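Local coordinates for protein N-acetylglucosamine-specific lectin (Saxidomus purpuratus, PDB 6A7T) that binds N-acetylglucosamine and N-acetylgalactosamine as a calcium-independent C-type lectin from a bivalve, at residues P116-N121 against Q137-V142; A84-W89 against D127-K132. One frame throughout, in Å; residues are numbered along the deposited sequence.

Overall arrangement
Interactions 1 and 2 meet on neighbouring strands of one antiparallel sheet in a C-type lectin domain, with their centres about 12 Å apart. Strands 125-131 and 134-141 join them: L129 N lies 2.8 Å from Q137 O and D127 N 3.0 Å from N139 O, both probable hydrogen bonds. Interaction 1 contains K118 and N139, which bind N-acetylated sugars in other structures of this lectin, although no sugar is bound to this chain. Interaction 2 touches the residues of that site directly, where H141 CD2, on another sugar-binding residue, packs 3.6 Å from W89 CH2. The bound calcium belongs to a separate site, about 9 Å from the side chain of Y128 and about 10 Å from that of W138.

Interaction 1 (P116-N121 against Q137-V142); sequences PGKPDN and QWNDHV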
loop_
_atom_site.group_PDB
_atom_site.type_symbol
_atom_site.label_atom_id
_atom_site.label_comp_id
_atom_site.label_asym_id
_atom_site.label_seq_id
_atom_site.Cartn_x
_atom_site.Cartn_y
_atom_site.Cartn_z
ATOM N N PRO B 116 -20.477 7.920 -2.741
ATOM C CA PRO B 116 -21.073 8.116 -4.074
ATOM C C PRO B 116 -21.105 9.578 -4.550
ATOM O O PRO B 116 -21.449 10.526 -3.827
ATOM C CB PRO B 116 -22.458 7.511 -3.838
ATOM C CG PRO B 116 -22.202 6.399 -2.856
ATOM C CD PRO B 116 -21.336 7.129 -1.860
ATOM N N GLY B 117 -20.668 9.787 -5.780
ATOM C CA GLY B 117 -20.645 11.096 -6.333
ATOM C C GLY B 117 -19.406 11.887 -5.965
ATOM O O GLY B 117 -19.219 12.981 -6.491
ATOM N N LYS B 118 -18.553 11.351 -5.072
ATOM C CA LYS B 118 -17.350 12.079 -4.645
ATOM C C LYS B 118 -16.121 11.408 -5.271
ATOM O O LYS B 118 -16.179 10.222 -5.579
ATOM C CB LYS B 118 -17.282 12.086 -3.112
ATOM C CG LYS B 118 -18.570 12.524 -2.426
ATOM C CD LYS B 118 -18.995 13.916 -2.818
ATOM C CE LYS B 118 -20.077 14.482 -1.922
ATOM N NZ LYS B 118 -20.368 15.883 -2.286
ATOM N N PRO B 119 -15.029 12.170 -5.446
ATOM C CA PRO B 119 -14.877 13.555 -5.030
ATOM C C PRO B 119 -15.480 14.641 -5.940
ATOM O O PRO B 119 -15.661 14.423 -7.128
ATOM C CB PRO B 119 -13.361 13.752 -4.997
ATOM C CG PRO B 119 -12.884 12.833 -6.099
ATOM C CD PRO B 119 -13.780 11.627 -5.988
ATOM N N ASP B 120 -15.679 15.844 -5.399
ATOM C CA ASP B 120 -16.049 17.044 -6.200
ATOM C C ASP B 120 -14.848 17.621 -6.966
ATOM O O ASP B 120 -15.042 18.408 -7.909
ATOM C CB ASP B 120 -16.678 18.078 -5.293
ATOM C CG ASP B 120 -18.059 17.630 -4.869
ATOM O OD1 ASP B 120 -18.922 17.497 -5.777
ATOM O OD2 ASP B 120 -18.260 17.387 -3.666
ATOM N N ASN B 121 -13.622 17.274 -6.538
ATOM C CA ASN B 121 -12.355 17.753 -7.154
ATOM C C ASN B 121 -12.249 19.258 -6.946
ATOM O O ASN B 121 -12.133 20.047 -7.899
ATOM C CB ASN B 121 -12.223 17.299 -8.615
ATOM C CG ASN B 121 -12.027 15.803 -8.694
ATOM O OD1 ASN B 121 -12.728 15.095 -9.404
ATOM N ND2 ASN B 121 -11.082 15.310 -7.922
ATOM N N GLN B 137 -18.713 8.012 4.565
ATOM C CA GLN B 137 -17.687 7.812 3.522
ATOM C C GLN B 137 -16.941 9.116 3.277
ATOM O O GLN B 137 -17.310 10.203 3.824
ATOM C CB GLN B 137 -18.365 7.272 2.256
ATOM C CG GLN B 137 -18.971 5.916 2.499
ATOM C CD GLN B 137 -19.911 5.536 1.389
ATOM O OE1 GLN B 137 -20.990 6.124 1.219
ATOM N NE2 GLN B 137 -19.475 4.555 0.615
ATOM N N TRP B 138 -15.935 9.087 2.398
ATOM C CA TRP B 138 -15.051 10.263 2.279
ATOM C C TRP B 138 -15.734 11.351 1.447
ATOM O O TRP B 138 -16.328 11.052 0.430
ATOM C CB TRP B 138 -13.703 9.977 1.623
ATOM C CG TRP B 138 -12.920 8.894 2.280
ATOM C CD1 TRP B 138 -13.125 8.291 3.490
ATOM C CD2 TRP B 138 -11.794 8.236 1.664
ATOM N NE1 TRP B 138 -12.206 7.276 3.654
ATOM C CE2 TRP B 138 -11.372 7.235 2.561
ATOM C CE3 TRP B 138 -11.138 8.390 0.429
ATOM C CZ2 TRP B 138 -10.295 6.391 2.278
ATOM C CZ3 TRP B 138 -10.069 7.558 0.159
ATOM C CH2 TRP B 138 -9.633 6.609 1.095
ATOM N N ASN B 139 -15.448 12.586 1.809
ATOM C CA ASN B 139 -15.763 13.774 1.038
ATOM C C ASN B 139 -14.584 14.730 1.026
ATOM O O ASN B 139 -13.783 14.754 1.976
ATOM C CB ASN B 139 -17.000 14.521 1.591
ATOM C CG ASN B 139 -17.440 15.657 0.700
ATOM O OD1 ASN B 139 -17.370 15.580 -0.546
ATOM N ND2 ASN B 139 -17.959 16.696 1.356
ATOM N N ASP B 140 -14.508 15.573 -0.024
ATOM C CA ASP B 140 -13.551 16.607 -0.138
ATOM C C ASP B 140 -14.230 17.952 0.135
ATOM O O ASP B 140 -15.229 18.277 -0.438
ATOM C CB ASP B 140 -12.828 16.664 -1.492
ATOM C CG ASP B 140 -13.680 16.646 -2.740
ATOM O OD1 ASP B 140 -14.869 16.228 -2.683
ATOM O OD2 ASP B 140 -13.081 17.012 -3.811
ATOM N N HIS B 141 -13.604 18.735 0.984
ATOM C CA HIS B 141 -14.132 20.060 1.383
ATOM C C HIS B 141 -13.111 21.150 1.016
ATOM O O HIS B 141 -11.963 21.056 1.388
ATOM C CB HIS B 141 -14.400 20.056 2.876
ATOM C CG HIS B 141 -15.076 21.292 3.356
ATOM N ND1 HIS B 141 -16.370 21.577 3.003
ATOM C CD2 HIS B 141 -14.649 22.292 4.151
ATOM C CE1 HIS B 141 -16.701 22.732 3.559
ATOM N NE2 HIS B 141 -15.696 23.182 4.278
ATOM N N VAL B 142 -13.568 22.270 0.412
ATOM C CA VAL B 142 -12.692 23.319 -0.136
ATOM C C VAL B 142 -11.927 24.027 0.977
ATOM O O VAL B 142 -10.765 24.390 0.806
ATOM C CB VAL B 142 -13.466 24.367 -0.971
ATOM C CG1 VAL B 142 -14.520 25.089 -0.152
ATOM C CG2 VAL B 142 -12.528 25.396 -1.596
HETATM O O HOH W 1 -18.367 18.934 -0.811
#
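D140 grips the backbone of the 116-121 loop through both carboxylate oxygens. D140 OD1 accepts the nearly straight bond from D120 N at 2.9 Å (164°), and D140 OD2 takes N121 N at 2.8 Å with a more bent approach (131°). Each oxygen uses its syn lone pair, so one carboxylate fixes two consecutive amides just beyond the cis peptide that precedes P119. A cis-proline loop facing the WND motif (W138-N139-D140) is a hallmark of the C-type lectin sugar site. D120, N139 and D140 bind a second calcium in another structure of this protein, but none is modelled here. Charge pairing is local to the loop, where K118 NZ reaches D120 OD2 at 2.9 Å. That ammonium probably eases the proximity of the D120 and D140 carboxylates, whose planes are nearly parallel. Packing follows the same lysine: its chain bends at chi2 (-59°) and runs obliquely past the N139 amide oxygen, with CE of K118 3.2 Å from N139 OD1. Water adds a three-way link among D120 OD2, N139 ND2 and D140 O. Strand 134-141 is an edge strand of its sheet within this chain; W138 turns away from the loop toward Y128 of strand 125-131, while P119 touches Y101 of strand 100-103.

Interaction 2 (A84-W89 against D127-K132); sequences AKHYYW and DYLNYK
The D127 carboxylate lies against Y87 and W89 where strands 87-95 and 125-131 run antiparallel in a sheet of the C-type lectin fold. Its OD2 is 3.7 Å from Y87 CB and 3.8 Å from W89 CZ3. The carboxylate is turned 22° from the indole plane but 47° from the phenol ring, so the two aromatics meet it at different tilts. D127 CG stands between its own backbone N and carbonyl carbon (chi1 58°), a torsion that directs the group toward Y87 and W89. On the same face as Y87, L129 places CD1 4.2 Å from Y87 CB and beside the carbonyl oxygen of H86. The imidazole of H86 in turn carries Y87 CD1 over the rim of one face. Y88 and Y128 form a hydrogen-bonded pair on the other side of the sheet. Y88 N bonds to Y128 O at 3.0 Å and Y128 N to Y88 O at 2.9 Å; their rings leave the strands toward helix 69-80, with the hydroxyls hydrogen-bonded to E44 and D72 respectively. Just before strand 87-95 begins, H86 O accepts a hydrogen bond from N130 N at 2.8 Å, and a water donates to K85 O while accepting from N130 ND2 at 3.1 Å.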
loop_
_atom_site.group_PDB
_atom_site.type_symbol
_atom_site.label_atom_id
_atom_site.label_comp_id
_atom_site.label_asym_id
_atom_site.label_seq_id
_atom_site.Cartn_x
_atom_site.Cartn_y
_atom_site.Cartn_z
ATOM N N ALA B 84 -24.255 13.190 17.300
ATOM C CA ALA B 84 -24.043 14.636 17.483
ATOM C C ALA B 84 -23.290 15.236 16.284
ATOM O O ALA B 84 -23.548 16.358 15.891
ATOM C CB ALA B 84 -23.339 14.843 18.764
ATOM N N LYS B 85 -22.295 14.481 15.763
ATOM C CA LYS B 85 -21.441 14.949 14.641
ATOM C C LYS B 85 -21.797 14.219 13.332
ATOM O O LYS B 85 -22.215 13.044 13.403
ATOM C CB LYS B 85 -19.981 14.671 15.023
ATOM C CG LYS B 85 -19.526 15.391 16.295
ATOM C CD LYS B 85 -19.669 16.890 16.237
ATOM C CE LYS B 85 -18.890 17.710 17.248
ATOM N NZ LYS B 85 -19.165 17.342 18.641
ATOM N N HIS B 86 -21.693 14.949 12.205
ATOM C CA HIS B 86 -21.916 14.335 10.891
ATOM C C HIS B 86 -20.692 14.430 9.965
ATOM O O HIS B 86 -20.780 13.976 8.822
ATOM C CB HIS B 86 -23.132 14.945 10.181
ATOM C CG HIS B 86 -22.998 16.402 9.948
ATOM N ND1 HIS B 86 -23.084 17.333 10.989
ATOM C CD2 HIS B 86 -22.756 17.122 8.820
ATOM C CE1 HIS B 86 -22.875 18.537 10.498
ATOM N NE2 HIS B 86 -22.708 18.441 9.167
ATOM N N TYR B 87 -19.566 14.927 10.449
ATOM C CA TYR B 87 -18.270 14.879 9.657
ATOM C C TYR B 87 -17.090 14.944 10.623
ATOM O O TYR B 87 -17.138 15.644 11.615
ATOM C CB TYR B 87 -18.139 15.984 8.595
ATOM C CG TYR B 87 -18.083 17.397 9.107
ATOM C CD1 TYR B 87 -19.262 18.051 9.388
ATOM C CD2 TYR B 87 -16.889 18.079 9.283
ATOM C CE1 TYR B 87 -19.263 19.354 9.837
ATOM C CE2 TYR B 87 -16.882 19.392 9.727
ATOM C CZ TYR B 87 -18.076 20.020 10.020
ATOM O OH TYR B 87 -18.155 21.310 10.495
ATOM N N TYR B 88 -15.965 14.273 10.236
ATOM C CA TYR B 88 -14.702 14.248 10.982
ATOM C C TYR B 88 -13.537 14.378 9.972
ATOM O O TYR B 88 -13.538 13.664 8.977
ATOM C CB TYR B 88 -14.511 12.951 11.757
ATOM C CG TYR B 88 -15.411 12.754 12.950
ATOM C CD1 TYR B 88 -16.763 12.500 12.776
ATOM C CD2 TYR B 88 -14.893 12.807 14.235
ATOM C CE1 TYR B 88 -17.596 12.254 13.862
ATOM C CE2 TYR B 88 -15.743 12.656 15.332
ATOM C CZ TYR B 88 -17.067 12.321 15.136
ATOM O OH TYR B 88 -17.853 12.152 16.249
ATOM N N TRP B 89 -12.613 15.290 10.241
ATOM C CA TRP B 89 -11.410 15.433 9.400
ATOM C C TRP B 89 -10.524 14.180 9.489
ATOM O O TRP B 89 -10.302 13.610 10.563
ATOM C CB TRP B 89 -10.634 16.701 9.770
ATOM C CG TRP B 89 -11.417 17.975 9.643
ATOM C CD1 TRP B 89 -11.630 18.914 10.623
ATOM C CD2 TRP B 89 -12.095 18.460 8.469
ATOM N NE1 TRP B 89 -12.392 19.939 10.138
ATOM C CE2 TRP B 89 -12.738 19.665 8.840
ATOM C CE3 TRP B 89 -12.281 17.994 7.170
ATOM C CZ2 TRP B 89 -13.455 20.430 7.921
ATOM C CZ3 TRP B 89 -13.034 18.723 6.275
ATOM C CH2 TRP B 89 -13.598 19.952 6.643
ATOM N N ASP B 127 -12.697 14.552 4.792
ATOM C CA ASP B 127 -13.395 14.095 5.998
ATOM C C ASP B 127 -14.099 12.782 5.726
ATOM O O ASP B 127 -14.163 12.276 4.575
ATOM C CB ASP B 127 -14.446 15.118 6.484
ATOM C CG ASP B 127 -15.511 15.473 5.457
ATOM O OD1 ASP B 127 -15.868 14.605 4.642
ATOM O OD2 ASP B 127 -16.107 16.594 5.623
ATOM N N TYR B 128 -14.562 12.119 6.787
ATOM C CA TYR B 128 -15.671 11.179 6.706
ATOM C C TYR B 128 -16.948 12.022 6.893
ATOM O O TYR B 128 -16.959 12.919 7.740
ATOM C CB TYR B 128 -15.651 10.108 7.797
ATOM C CG TYR B 128 -14.833 8.907 7.439
ATOM C CD1 TYR B 128 -15.416 7.826 6.818
ATOM C CD2 TYR B 128 -13.502 8.839 7.770
ATOM C CE1 TYR B 128 -14.673 6.721 6.429
ATOM C CE2 TYR B 128 -12.745 7.747 7.400
ATOM C CZ TYR B 128 -13.333 6.674 6.757
ATOM O OH TYR B 128 -12.575 5.600 6.354
ATOM N N LEU B 129 -17.929 11.797 6.029
ATOM C CA LEU B 129 -19.176 12.590 6.059
ATOM C C LEU B 129 -20.362 11.643 6.186
ATOM O O LEU B 129 -20.372 10.546 5.618
ATOM C CB LEU B 129 -19.263 13.396 4.748
ATOM C CG LEU B 129 -20.596 14.104 4.475
ATOM C CD1 LEU B 129 -20.823 15.177 5.503
ATOM C CD2 LEU B 129 -20.548 14.687 3.078
ATOM N N ASN B 130 -21.408 12.101 6.887
ATOM C CA ASN B 130 -22.680 11.412 6.911
ATOM C C ASN B 130 -23.763 12.391 6.435
ATOM O O ASN B 130 -24.198 13.276 7.169
ATOM C CB ASN B 130 -22.992 10.874 8.302
ATOM C CG ASN B 130 -24.284 10.088 8.391
ATOM O OD1 ASN B 130 -24.596 9.303 7.498
ATOM N ND2 ASN B 130 -24.965 10.193 9.530
ATOM N N TYR B 131 -24.159 12.241 5.165
ATOM C CA TYR B 131 -25.150 13.094 4.544
ATOM C C TYR B 131 -25.678 12.403 3.283
ATOM O O TYR B 131 -24.915 12.182 2.328
ATOM C CB TYR B 131 -24.584 14.465 4.189
ATOM C CG TYR B 131 -25.565 15.350 3.473
ATOM C CD1 TYR B 131 -26.716 15.800 4.093
ATOM C CD2 TYR B 131 -25.328 15.751 2.173
ATOM C CE1 TYR B 131 -27.617 16.608 3.413
ATOM C CE2 TYR B 131 -26.202 16.590 1.504
ATOM C CZ TYR B 131 -27.366 16.996 2.109
ATOM O OH TYR B 131 -28.244 17.820 1.433
ATOM N N LYS B 132 -27.001 12.208 3.260
ATOM C CA LYS B 132 -27.719 11.590 2.128
ATOM C C LYS B 132 -26.976 10.313 1.689
ATOM O O LYS B 132 -26.825 9.432 2.511
ATOM C CB LYS B 132 -27.915 12.605 1.003
ATOM C CG LYS B 132 -28.909 13.708 1.336
ATOM C CD LYS B 132 -29.181 14.578 0.136
ATOM C CE LYS B 132 -30.305 15.566 0.363
ATOM N NZ LYS B 132 -30.428 16.478 -0.803
HETATM O O HOH W 2 -24.390 11.773 12.097
#